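Long-range contacts in tryptophan--tRNA ligase (Mycoplasma pneumoniae, PDB 2YY5), which probably joins tryptophan to its cognate tRNA in an ATP-dependent reaction, as a homodimeric class I aminoacyl-tRNA synthetase: residues 147-158 / 178-186; 214-224 / 292-303. The protein carries 1 engineered substitution. One frame throughout, in Å; residues are numbered along the deposited sequence.

Overall arrangement
From the N terminus the chain lays down parallel strands 6-11, 37-42 and 78-82, then runs through helices to contact 1. There 147-158 and 178-186 close a short loop filled mainly by helix 158-175, and the tryptophanyl-adenylate analogue lies against 147-158 through its indole, ribose and amino group. The chain next passes the KMSKS region and reaches 214-224, which meets 292-303 in contact 2 after a longer excursion, a little over half of it helical. The loops are in series, without nesting or crossing, the contact centres about 30 Å apart on opposite sides of the chain's centre. Contact 1 joins two strands of one beta-alpha-beta unit, contact 2 the 215-218 turn and helix 220-228 to helix 284-308.

Contact 1 (147-158 / 178-186); sequences QPDIVPVGNDQK and KLRLPQFVQ. With WSA (5'-O-[(L-tryptophylamino)sulfonyl]adenosine), chain J; SO4 (sulfate ion), chain I.
Ile150, Val151 and Pro152 pair in parallel with Gln183, Phe184 and Val185, the short strand axes running 4.8 Å apart at 28°. The backbone ladder begins with Gln183 N bonded to Asp149 O, continues with Val151 N to Gln183 O at 3.0 Å and Val185 N to Val151 O, and ends with Val153 N to Val185 O at 2.9 Å. Ahead of the strands, one water donates to both Pro148 O and Arg180 O. Also here, Arg180 NE makes a salt bridge to Asp149 OD2 (2.7 Å), with carboxylate and guanidinium planes turned 59° apart; the other carboxylate oxygen, OD1, takes the backbone N of Arg6. On one face of the pair Ile150 CB packs on Val185 CG2. On the other, Phe184 meets Val153 CG2 at CE1 (3.4 Å), has Gly154 O at its edge, and carries Lys158 CB over one face, offset toward the rim. The lysine chain bends at chi3 (-80°) and chi4, which brings NZ over the CE2-CZ rim on that same face. Past the strands, the Gln186 amide lies alongside that of Asn155, and its NE2 gives a hydrogen bond in the carbonyl plane to Asn155 OD1 (3.3 Å). The branches of Val153 part: CG2 goes to Phe184 and CG1 to the indole of the bound tryptophanyl sulfamoyl adenosine. Gly154 N donates to the ribose O3', Asp156 OD1 accepts from O2' at 2.7 Å, and Gln157 OE1 takes the ligand amino group NH3 at 2.8 Å. Strand 150-152 is also backbone-bonded to strand 6-11. The whole is a beta-alpha-beta crossover of the class I nucleotide-binding fold, with a strand-to-helix turn whose Gly154 and Asp156 hold the ribose and Gln157 the amino group.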
loop_
_atom_site.group_PDB
_atom_site.type_symbol
_atom_site.label_atom_id
_atom_site.label_comp_id
_atom_site.label_asym_id
_atom_site.label_seq_id
_atom_site.Cartn_x
_atom_site.Cartn_y
_atom_site.Cartn_z
ATOM N N GLN B 147 18.045 1.416 4.974
ATOM C CA GLN B 147 19.253 0.804 4.425
ATOM C C GLN B 147 20.159 0.243 5.513
ATOM O O GLN B 147 21.354 0.502 5.511
ATOM C CB GLN B 147 20.042 1.846 3.638
ATOM C CG GLN B 147 19.414 2.278 2.327
ATOM C CD GLN B 147 19.304 1.138 1.344
ATOM O OE1 GLN B 147 18.204 0.667 1.040
ATOM N NE2 GLN B 147 20.446 0.676 0.845
ATOM N N PRO B 148 19.609 -0.550 6.441
ATOM C CA PRO B 148 20.403 -1.121 7.531
ATOM C C PRO B 148 21.348 -2.230 7.106
ATOM O O PRO B 148 21.148 -2.856 6.064
ATOM C CB PRO B 148 19.335 -1.637 8.472
ATOM C CG PRO B 148 18.363 -2.231 7.487
ATOM C CD PRO B 148 18.248 -1.117 6.450
ATOM N N ASP B 149 22.371 -2.473 7.925
ATOM C CA ASP B 149 23.337 -3.537 7.666
ATOM C C ASP B 149 22.720 -4.862 8.104
ATOM O O ASP B 149 22.807 -5.874 7.394
ATOM C CB ASP B 149 24.621 -3.295 8.448
ATOM C CG ASP B 149 25.433 -2.147 7.893
ATOM O OD1 ASP B 149 25.960 -1.358 8.703
ATOM O OD2 ASP B 149 25.556 -2.037 6.656
ATOM N N ILE B 150 22.102 -4.855 9.283
ATOM C CA ILE B 150 21.466 -6.055 9.786
ATOM C C ILE B 150 20.026 -5.806 10.225
ATOM O O ILE B 150 19.598 -4.666 10.427
ATOM C CB ILE B 150 22.274 -6.705 10.960
ATOM C CG1 ILE B 150 22.071 -5.944 12.277
ATOM C CG2 ILE B 150 23.742 -6.790 10.576
ATOM C CD1 ILE B 150 22.649 -4.586 12.294
ATOM N N VAL B 151 19.275 -6.892 10.343
ATOM C CA VAL B 151 17.890 -6.831 10.751
ATOM C C VAL B 151 17.731 -7.920 11.794
ATOM O O VAL B 151 17.553 -9.090 11.459
ATOM C CB VAL B 151 16.942 -7.101 9.556
ATOM C CG1 VAL B 151 15.495 -7.084 10.012
ATOM C CG2 VAL B 151 17.155 -6.055 8.485
ATOM N N PRO B 152 17.831 -7.552 13.080
ATOM C CA PRO B 152 17.692 -8.553 14.144
ATOM C C PRO B 152 16.256 -9.023 14.355
ATOM O O PRO B 152 15.376 -8.236 14.740
ATOM C CB PRO B 152 18.293 -7.849 15.361
ATOM C CG PRO B 152 18.087 -6.403 15.076
ATOM C CD PRO B 152 18.375 -6.287 13.606
ATOM N N VAL B 153 16.032 -10.313 14.102
ATOM C CA VAL B 153 14.703 -10.898 14.226
ATOM C C VAL B 153 14.726 -12.359 14.643
ATOM O O VAL B 153 15.784 -12.983 14.716
ATOM C CB VAL B 153 13.954 -10.833 12.886
ATOM C CG1 VAL B 153 13.505 -9.426 12.595
ATOM C CG2 VAL B 153 14.874 -11.320 11.783
ATOM N N GLY B 154 13.536 -12.899 14.895
ATOM C CA GLY B 154 13.410 -14.291 15.278
ATOM C C GLY B 154 13.494 -15.171 14.045
ATOM O O GLY B 154 13.375 -14.691 12.912
ATOM N N ASN B 155 13.700 -16.463 14.267
ATOM C CA ASN B 155 13.815 -17.424 13.187
ATOM C C ASN B 155 12.668 -17.326 12.196
ATOM O O ASN B 155 12.888 -17.292 10.992
ATOM C CB ASN B 155 13.861 -18.836 13.751
ATOM C CG ASN B 155 14.067 -19.878 12.678
ATOM O OD1 ASN B 155 15.140 -19.973 12.091
ATOM N ND2 ASN B 155 13.030 -20.657 12.405
ATOM N N ASP B 156 11.447 -17.276 12.718
ATOM C CA ASP B 156 10.229 -17.200 11.913
ATOM C C ASP B 156 10.213 -16.088 10.869
ATOM O O ASP B 156 9.381 -16.096 9.965
ATOM C CB ASP B 156 9.025 -17.022 12.832
ATOM C CG ASP B 156 9.151 -15.795 13.698
ATOM O OD1 ASP B 156 10.116 -15.735 14.490
ATOM O OD2 ASP B 156 8.296 -14.893 13.575
ATOM N N GLN B 157 11.126 -15.130 10.995
ATOM C CA GLN B 157 11.190 -14.015 10.061
ATOM C C GLN B 157 12.192 -14.186 8.922
ATOM O O GLN B 157 12.456 -13.230 8.193
ATOM C CB GLN B 157 11.504 -12.730 10.824
ATOM C CG GLN B 157 10.364 -12.281 11.703
ATOM C CD GLN B 157 9.093 -12.099 10.907
ATOM O OE1 GLN B 157 8.940 -11.118 10.182
ATOM N NE2 GLN B 157 8.183 -13.060 11.016
ATOM N N LYS B 158 12.728 -15.398 8.757
ATOM C CA LYS B 158 13.719 -15.663 7.714
ATOM C C LYS B 158 13.231 -15.500 6.276
ATOM O O LYS B 158 13.908 -14.862 5.467
ATOM C CB LYS B 158 14.320 -17.063 7.875
ATOM C CG LYS B 158 15.262 -17.444 6.728
ATOM C CD LYS B 158 15.933 -18.793 6.935
ATOM C CE LYS B 158 17.113 -18.684 7.880
ATOM N NZ LYS B 158 16.724 -18.016 9.153
ATOM N N LYS B 178 21.532 2.292 -6.264
ATOM C CA LYS B 178 22.567 1.842 -5.327
ATOM C C LYS B 178 21.919 1.419 -4.010
ATOM O O LYS B 178 21.413 2.256 -3.253
ATOM C CB LYS B 178 23.585 2.954 -5.030
ATOM C CG LYS B 178 24.403 3.459 -6.213
ATOM C CD LYS B 178 23.603 4.414 -7.091
ATOM C CE LYS B 178 24.526 5.395 -7.805
ATOM N NZ LYS B 178 25.308 6.209 -6.825
ATOM N N LEU B 179 21.936 0.118 -3.740
ATOM C CA LEU B 179 21.351 -0.394 -2.514
ATOM C C LEU B 179 22.329 -1.244 -1.729
ATOM O O LEU B 179 23.413 -1.586 -2.196
ATOM C CB LEU B 179 20.094 -1.222 -2.815
ATOM C CG LEU B 179 18.741 -0.512 -2.779
ATOM C CD1 LEU B 179 18.732 0.640 -3.762
ATOM C CD2 LEU B 179 17.630 -1.495 -3.104
ATOM N N ARG B 180 21.924 -1.572 -0.516
ATOM C CA ARG B 180 22.712 -2.404 0.366
ATOM C C ARG B 180 21.751 -3.513 0.778
ATOM O O ARG B 180 20.665 -3.239 1.283
ATOM C CB ARG B 180 23.160 -1.587 1.575
ATOM C CG ARG B 180 23.441 -2.398 2.818
ATOM C CD ARG B 180 23.597 -1.505 4.049
ATOM N NE ARG B 180 24.955 -0.996 4.211
ATOM C CZ ARG B 180 25.438 0.097 3.630
ATOM N NH1 ARG B 180 26.694 0.454 3.852
ATOM N NH2 ARG B 180 24.671 0.847 2.849
ATOM N N LEU B 181 22.132 -4.760 0.542
ATOM C CA LEU B 181 21.276 -5.871 0.906
ATOM C C LEU B 181 21.268 -6.077 2.418
ATOM O O LEU B 181 22.305 -6.281 3.039
ATOM C CB LEU B 181 21.744 -7.139 0.199
ATOM C CG LEU B 181 21.809 -7.016 -1.327
ATOM C CD1 LEU B 181 22.254 -8.349 -1.903
ATOM C CD2 LEU B 181 20.449 -6.595 -1.897
ATOM N N PRO B 182 20.085 -6.018 3.036
ATOM C CA PRO B 182 20.015 -6.210 4.485
ATOM C C PRO B 182 20.345 -7.648 4.858
ATOM O O PRO B 182 19.944 -8.577 4.168
ATOM C CB PRO B 182 18.571 -5.853 4.805
ATOM C CG PRO B 182 17.842 -6.345 3.583
ATOM C CD PRO B 182 18.740 -5.854 2.454
ATOM N N GLN B 183 21.075 -7.829 5.949
ATOM C CA GLN B 183 21.424 -9.166 6.404
ATOM C C GLN B 183 20.538 -9.675 7.543
ATOM O O GLN B 183 20.339 -8.984 8.541
ATOM C CB GLN B 183 22.879 -9.213 6.862
ATOM C CG GLN B 183 23.208 -10.496 7.602
ATOM C CD GLN B 183 24.682 -10.638 7.911
ATOM O OE1 GLN B 183 25.291 -9.758 8.528
ATOM N NE2 GLN B 183 25.266 -11.760 7.492
ATOM N N PHE B 184 20.021 -10.893 7.394
ATOM C CA PHE B 184 19.186 -11.505 8.421
ATOM C C PHE B 184 20.067 -11.893 9.617
ATOM O O PHE B 184 21.116 -12.525 9.444
ATOM C CB PHE B 184 18.504 -12.755 7.861
ATOM C CG PHE B 184 17.892 -13.644 8.915
ATOM C CD1 PHE B 184 16.616 -13.389 9.414
ATOM C CD2 PHE B 184 18.600 -14.730 9.424
ATOM C CE1 PHE B 184 16.051 -14.201 10.407
ATOM C CE2 PHE B 184 18.046 -15.546 10.415
ATOM C CZ PHE B 184 16.765 -15.279 10.907
ATOM N N VAL B 185 19.649 -11.505 10.818
ATOM C CA VAL B 185 20.396 -11.830 12.032
ATOM C C VAL B 185 19.477 -12.275 13.171
ATOM O O VAL B 185 18.568 -11.551 13.582
ATOM C CB VAL B 185 21.251 -10.635 12.502
ATOM C CG1 VAL B 185 21.783 -10.887 13.902
ATOM C CG2 VAL B 185 22.417 -10.439 11.552
ATOM N N GLN B 186 19.728 -13.481 13.669
ATOM C CA GLN B 186 18.938 -14.055 14.754
ATOM C C GLN B 186 19.855 -14.442 15.907
ATOM O O GLN B 186 21.052 -14.648 15.719
ATOM C CB GLN B 186 18.190 -15.298 14.267
ATOM C CG GLN B 186 19.093 -16.487 14.006
ATOM C CD GLN B 186 18.346 -17.736 13.554
ATOM O OE1 GLN B 186 18.959 -18.761 13.261
ATOM N NE2 GLN B 186 17.022 -17.657 13.495
HETATM C CD2 WSA J . 9.475 -6.263 11.136
HETATM C CE3 WSA J . 10.545 -6.813 11.833
HETATM C CZ3 WSA J . 11.844 -6.525 11.433
HETATM C CH2 WSA J . 12.069 -5.692 10.340
HETATM C CZ2 WSA J . 10.997 -5.146 9.644
HETATM C CE2 WSA J . 9.698 -5.434 10.045
HETATM N N11 WSA J . 8.509 -5.044 9.592
HETATM C CD1 WSA J . 7.551 -5.582 10.341
HETATM C CG WSA J . 8.096 -6.332 11.297
HETATM C CB WSA J . 7.339 -7.106 12.374
HETATM C CA WSA J . 7.586 -8.612 12.264
HETATM N NH3 WSA J . 7.189 -9.103 10.937
HETATM C C WSA J . 6.767 -9.326 13.342
HETATM O O WSA J . 5.561 -9.491 13.193
HETATM N NS WSA J . 7.419 -9.742 14.423
HETATM S S WSA J . 6.378 -9.968 15.658
HETATM O O1S WSA J . 5.677 -8.682 15.983
HETATM O O2S WSA J . 5.346 -10.991 15.283
HETATM O "O5'" WSA J . 7.168 -10.411 16.767
HETATM C "C5'" WSA J . 8.297 -9.622 17.156
HETATM C "C4'" WSA J . 9.632 -10.374 17.136
HETATM O "O4'" WSA J . 9.549 -11.537 17.978
HETATM C "C3'" WSA J . 10.046 -10.868 15.747
HETATM O "O3'" WSA J . 11.460 -10.722 15.586
HETATM C "C2'" WSA J . 9.686 -12.351 15.823
HETATM O "O2'" WSA J . 10.508 -13.092 14.916
HETATM C "C1'" WSA J . 10.140 -12.627 17.254
HETATM N N9 WSA J . 9.570 -13.910 17.731
HETATM C C8 WSA J . 8.279 -14.230 17.691
HETATM N N7 WSA J . 8.095 -15.424 18.250
HETATM C C5 WSA J . 9.285 -15.869 18.650
HETATM C C4 WSA J . 10.225 -14.906 18.309
HETATM N N3 WSA J . 11.517 -15.121 18.608
HETATM C C2 WSA J . 11.892 -16.232 19.220
HETATM N N1 WSA J . 11.021 -17.164 19.559
HETATM C C6 WSA J . 9.714 -17.017 19.292
HETATM N N6 WSA J . 8.835 -17.953 19.650
HETATM S S SO4 I . 4.669 -12.272 10.754
HETATM O O1 SO4 I . 4.617 -13.137 9.571
HETATM O O2 SO4 I . 6.046 -11.780 10.930
HETATM O O3 SO4 I . 3.761 -11.122 10.561
HETATM O O4 SO4 I . 4.248 -13.051 11.933
HETATM O O HOH W 1 19.370 -2.613 3.704
#

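Contact 2 (214-224 / 292-303); sequences IYLDDPKEVVV and TEATVNLLVNIQ
Just beyond the KMSKS region the chain makes a type I turn, Tyr215 to Asp218, and enters helix 220-228, and both elements pack on one side of helix 284-308. The short axes of 220-224 and 292-303 run roughly antiparallel (153°), 9.8 Å apart at closest approach. Val223 sits at the middle of the helix pair: its CG2 meets Leu299 CD2 tip to tip at 3.4 Å, and its CG1, anti to the backbone N (chi1 174°), touches both Thr295 CG2 (3.6 Å) and Val296 CG2. Leu299 CD2 is also met by Ile214 CG2 at 3.9 Å, the two side chains crossing at about a right angle. Lys220 CB touches Val296 CG1, and Val224 CG2 rests on Thr292 CG2. One water donates to both Val224 O and Thr292 OG1, a hydroxyl that is also bonded to Lys288 O. At the turn, Gln303 reaches across with an extended chain, and its NE2 gives a hydrogen bond to Asp218 O (3.1 Å) from above the carbonyl plane. The Asp218 carboxylate turns back on its own turn, where OD1 accepts from Tyr215 N (3.2 Å) and makes a salt bridge to Lys226. Backbone hydrogen bonds pair Ile214 with Leu19 and Leu216 with Gln17, joining the start of 214-224 to the predicted HIGH region, while Leu258 of helix 246-259 packs against Thr295 on helix 284-308.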
loop_
_atom_site.group_PDB
_atom_site.type_symbol
_atom_site.label_atom_id
_atom_site.label_comp_id
_atom_site.label_asym_id
_atom_site.label_seq_id
_atom_site.Cartn_x
_atom_site.Cartn_y
_atom_site.Cartn_z
ATOM N N ILE B 214 4.058 -17.723 27.709
ATOM C CA ILE B 214 4.329 -16.921 28.896
ATOM C C ILE B 214 4.219 -15.467 28.443
ATOM O O ILE B 214 5.113 -14.972 27.761
ATOM C CB ILE B 214 5.762 -17.165 29.447
ATOM C CG1 ILE B 214 5.953 -18.645 29.799
ATOM C CG2 ILE B 214 6.010 -16.278 30.661
ATOM C CD1 ILE B 214 5.002 -19.158 30.858
ATOM N N TYR B 215 3.123 -14.798 28.791
ATOM C CA TYR B 215 2.926 -13.403 28.399
ATOM C C TYR B 215 3.747 -12.492 29.296
ATOM O O TYR B 215 3.950 -12.786 30.475
ATOM C CB TYR B 215 1.448 -13.006 28.491
ATOM C CG TYR B 215 0.533 -13.823 27.603
ATOM C CD1 TYR B 215 0.685 -13.816 26.214
ATOM C CD2 TYR B 215 -0.461 -14.633 28.153
ATOM C CE1 TYR B 215 -0.129 -14.601 25.395
ATOM C CE2 TYR B 215 -1.275 -15.422 27.344
ATOM C CZ TYR B 215 -1.103 -15.402 25.970
ATOM O OH TYR B 215 -1.899 -16.197 25.181
ATOM N N LEU B 216 4.219 -11.386 28.734
ATOM C CA LEU B 216 5.018 -10.432 29.488
ATOM C C LEU B 216 4.226 -9.778 30.624
ATOM O O LEU B 216 4.805 -9.296 31.591
ATOM C CB LEU B 216 5.599 -9.380 28.533
ATOM C CG LEU B 216 7.006 -9.707 28.006
ATOM C CD1 LEU B 216 7.134 -11.187 27.703
ATOM C CD2 LEU B 216 7.303 -8.877 26.778
ATOM N N ASP B 217 2.900 -9.780 30.511
ATOM C CA ASP B 217 2.055 -9.200 31.548
ATOM C C ASP B 217 1.317 -10.290 32.329
ATOM O O ASP B 217 0.208 -10.083 32.824
ATOM C CB ASP B 217 1.041 -8.224 30.943
ATOM C CG ASP B 217 0.053 -8.901 30.014
ATOM O OD1 ASP B 217 -0.227 -10.103 30.200
ATOM O OD2 ASP B 217 -0.460 -8.219 29.101
ATOM N N ASP B 218 1.930 -11.459 32.425
ATOM C CA ASP B 218 1.325 -12.556 33.159
ATOM C C ASP B 218 1.723 -12.408 34.629
ATOM O O ASP B 218 2.890 -12.158 34.929
ATOM C CB ASP B 218 1.848 -13.891 32.619
ATOM C CG ASP B 218 0.828 -14.634 31.781
ATOM O OD1 ASP B 218 1.207 -15.662 31.183
ATOM O OD2 ASP B 218 -0.349 -14.212 31.722
ATOM N N PRO B 219 0.758 -12.523 35.560
ATOM C CA PRO B 219 1.123 -12.395 36.977
ATOM C C PRO B 219 1.925 -13.611 37.444
ATOM O O PRO B 219 1.856 -14.675 36.831
ATOM C CB PRO B 219 -0.232 -12.256 37.680
ATOM C CG PRO B 219 -1.200 -12.921 36.735
ATOM C CD PRO B 219 -0.706 -12.492 35.383
ATOM N N LYS B 220 2.694 -13.458 38.520
ATOM C CA LYS B 220 3.510 -14.563 39.021
ATOM C C LYS B 220 2.773 -15.888 39.205
ATOM O O LYS B 220 3.287 -16.943 38.813
ATOM C CB LYS B 220 4.207 -14.179 40.332
ATOM C CG LYS B 220 3.310 -13.591 41.436
ATOM C CD LYS B 220 4.157 -13.112 42.638
ATOM C CE LYS B 220 3.436 -12.107 43.556
ATOM N NZ LYS B 220 2.477 -12.699 44.532
ATOM N N GLU B 221 1.575 -15.852 39.779
ATOM C CA GLU B 221 0.844 -17.091 40.002
ATOM C C GLU B 221 0.522 -17.811 38.709
ATOM O O GLU B 221 0.493 -19.043 38.665
ATOM C CB GLU B 221 -0.439 -16.839 40.788
ATOM C CG GLU B 221 -0.197 -16.323 42.183
ATOM C CD GLU B 221 -0.161 -14.812 42.249
ATOM O OE1 GLU B 221 0.095 -14.280 43.348
ATOM O OE2 GLU B 221 -0.400 -14.156 41.210
ATOM N N VAL B 222 0.287 -17.048 37.650
ATOM C CA VAL B 222 -0.016 -17.652 36.363
ATOM C C VAL B 222 1.269 -18.242 35.774
ATOM O O VAL B 222 1.263 -19.356 35.253
ATOM C CB VAL B 222 -0.650 -16.617 35.404
ATOM C CG1 VAL B 222 -0.911 -17.249 34.045
ATOM C CG2 VAL B 222 -1.959 -16.101 36.007
ATOM N N VAL B 223 2.372 -17.505 35.881
ATOM C CA VAL B 223 3.663 -17.982 35.390
ATOM C C VAL B 223 4.024 -19.299 36.090
ATOM O O VAL B 223 4.528 -20.237 35.456
ATOM C CB VAL B 223 4.787 -16.953 35.663
ATOM C CG1 VAL B 223 6.133 -17.540 35.281
ATOM C CG2 VAL B 223 4.526 -15.670 34.881
ATOM N N VAL B 224 3.761 -19.358 37.397
ATOM C CA VAL B 224 4.030 -20.555 38.192
ATOM C C VAL B 224 3.257 -21.764 37.671
ATOM O O VAL B 224 3.840 -22.830 37.447
ATOM C CB VAL B 224 3.658 -20.346 39.680
ATOM C CG1 VAL B 224 3.647 -21.679 40.414
ATOM C CG2 VAL B 224 4.661 -19.424 40.340
ATOM N N THR B 292 10.953 -21.138 36.727
ATOM C CA THR B 292 9.890 -20.299 37.265
ATOM C C THR B 292 10.433 -19.104 38.042
ATOM O O THR B 292 9.824 -18.039 38.038
ATOM C CB THR B 292 8.943 -21.104 38.185
ATOM O OG1 THR B 292 8.211 -22.056 37.403
ATOM C CG2 THR B 292 7.963 -20.178 38.882
ATOM N N GLU B 293 11.572 -19.271 38.701
ATOM C CA GLU B 293 12.161 -18.176 39.470
ATOM C C GLU B 293 12.798 -17.144 38.540
ATOM O O GLU B 293 12.548 -15.951 38.673
ATOM C CB GLU B 293 13.210 -18.709 40.452
ATOM C CG GLU B 293 13.715 -17.680 41.457
ATOM C CD GLU B 293 14.835 -18.230 42.331
ATOM O OE1 GLU B 293 14.653 -19.326 42.905
ATOM O OE2 GLU B 293 15.893 -17.573 42.448
ATOM N N ALA B 294 13.618 -17.606 37.599
ATOM C CA ALA B 294 14.264 -16.706 36.653
ATOM C C ALA B 294 13.191 -15.941 35.884
ATOM O O ALA B 294 13.308 -14.735 35.649
ATOM C CB ALA B 294 15.129 -17.494 35.695
ATOM N N THR B 295 12.134 -16.647 35.508
ATOM C CA THR B 295 11.048 -16.030 34.766
ATOM C C THR B 295 10.284 -14.999 35.586
ATOM O O THR B 295 10.118 -13.861 35.145
ATOM C CB THR B 295 10.071 -17.084 34.253
ATOM O OG1 THR B 295 10.782 -18.031 33.441
ATOM C CG2 THR B 295 8.976 -16.431 33.430
ATOM N N VAL B 296 9.815 -15.389 36.770
ATOM C CA VAL B 296 9.074 -14.465 37.624
ATOM C C VAL B 296 9.931 -13.231 37.881
ATOM O O VAL B 296 9.475 -12.106 37.706
ATOM C CB VAL B 296 8.682 -15.109 38.987
ATOM C CG1 VAL B 296 8.089 -14.050 39.917
ATOM C CG2 VAL B 296 7.656 -16.227 38.771
ATOM N N ASN B 297 11.182 -13.451 38.276
ATOM C CA ASN B 297 12.100 -12.355 38.538
ATOM C C ASN B 297 12.121 -11.367 37.382
ATOM O O ASN B 297 11.989 -10.164 37.590
ATOM C CB ASN B 297 13.520 -12.883 38.782
ATOM C CG ASN B 297 13.667 -13.567 40.133
ATOM O OD1 ASN B 297 12.684 -13.766 40.859
ATOM N ND2 ASN B 297 14.900 -13.935 40.476
ATOM N N LEU B 298 12.287 -11.876 36.168
ATOM C CA LEU B 298 12.334 -11.023 34.988
ATOM C C LEU B 298 11.003 -10.287 34.785
ATOM O O LEU B 298 10.974 -9.055 34.694
ATOM C CB LEU B 298 12.682 -11.866 33.753
ATOM C CG LEU B 298 13.007 -11.240 32.382
ATOM C CD1 LEU B 298 11.797 -10.525 31.862
ATOM C CD2 LEU B 298 14.195 -10.294 32.470
ATOM N N LEU B 299 9.900 -11.026 34.726
ATOM C CA LEU B 299 8.601 -10.395 34.519
ATOM C C LEU B 299 8.285 -9.323 35.562
ATOM O O LEU B 299 7.887 -8.207 35.212
ATOM C CB LEU B 299 7.499 -11.461 34.482
ATOM C CG LEU B 299 7.261 -12.138 33.123
ATOM C CD1 LEU B 299 8.537 -12.216 32.329
ATOM C CD2 LEU B 299 6.709 -13.522 33.337
ATOM N N VAL B 300 8.475 -9.657 36.838
ATOM C CA VAL B 300 8.210 -8.713 37.920
ATOM C C VAL B 300 9.053 -7.450 37.747
ATOM O O VAL B 300 8.597 -6.354 38.049
ATOM C CB VAL B 300 8.480 -9.372 39.301
ATOM C CG1 VAL B 300 8.467 -8.334 40.416
ATOM C CG2 VAL B 300 7.420 -10.422 39.574
ATOM N N ASN B 301 10.269 -7.607 37.236
ATOM C CA ASN B 301 11.160 -6.469 37.013
ATOM C C ASN B 301 10.829 -5.685 35.736
ATOM O O ASN B 301 11.239 -4.534 35.583
ATOM C CB ASN B 301 12.617 -6.938 36.978
ATOM C CG ASN B 301 13.576 -5.833 36.581
ATOM O OD1 ASN B 301 13.800 -5.585 35.394
ATOM N ND2 ASN B 301 14.140 -5.151 37.573
ATOM N N ILE B 302 10.102 -6.306 34.814
ATOM C CA ILE B 302 9.716 -5.613 33.589
ATOM C C ILE B 302 8.426 -4.879 33.932
ATOM O O ILE B 302 8.302 -3.670 33.729
ATOM C CB ILE B 302 9.407 -6.583 32.414
ATOM C CG1 ILE B 302 10.611 -7.474 32.100
ATOM C CG2 ILE B 302 8.995 -5.775 31.186
ATOM C CD1 ILE B 302 11.861 -6.718 31.719
ATOM N N GLN B 303 7.466 -5.633 34.460
ATOM C CA GLN B 303 6.175 -5.087 34.844
ATOM C C GLN B 303 6.389 -3.946 35.832
ATOM O O GLN B 303 5.641 -2.976 35.852
ATOM C CB GLN B 303 5.315 -6.205 35.452
ATOM C CG GLN B 303 4.916 -7.282 34.426
ATOM C CD GLN B 303 4.340 -8.553 35.047
ATOM O OE1 GLN B 303 3.493 -8.498 35.938
ATOM N NE2 GLN B 303 4.794 -9.706 34.564
HETATM O O HOH W 2 6.259 -23.421 38.459
#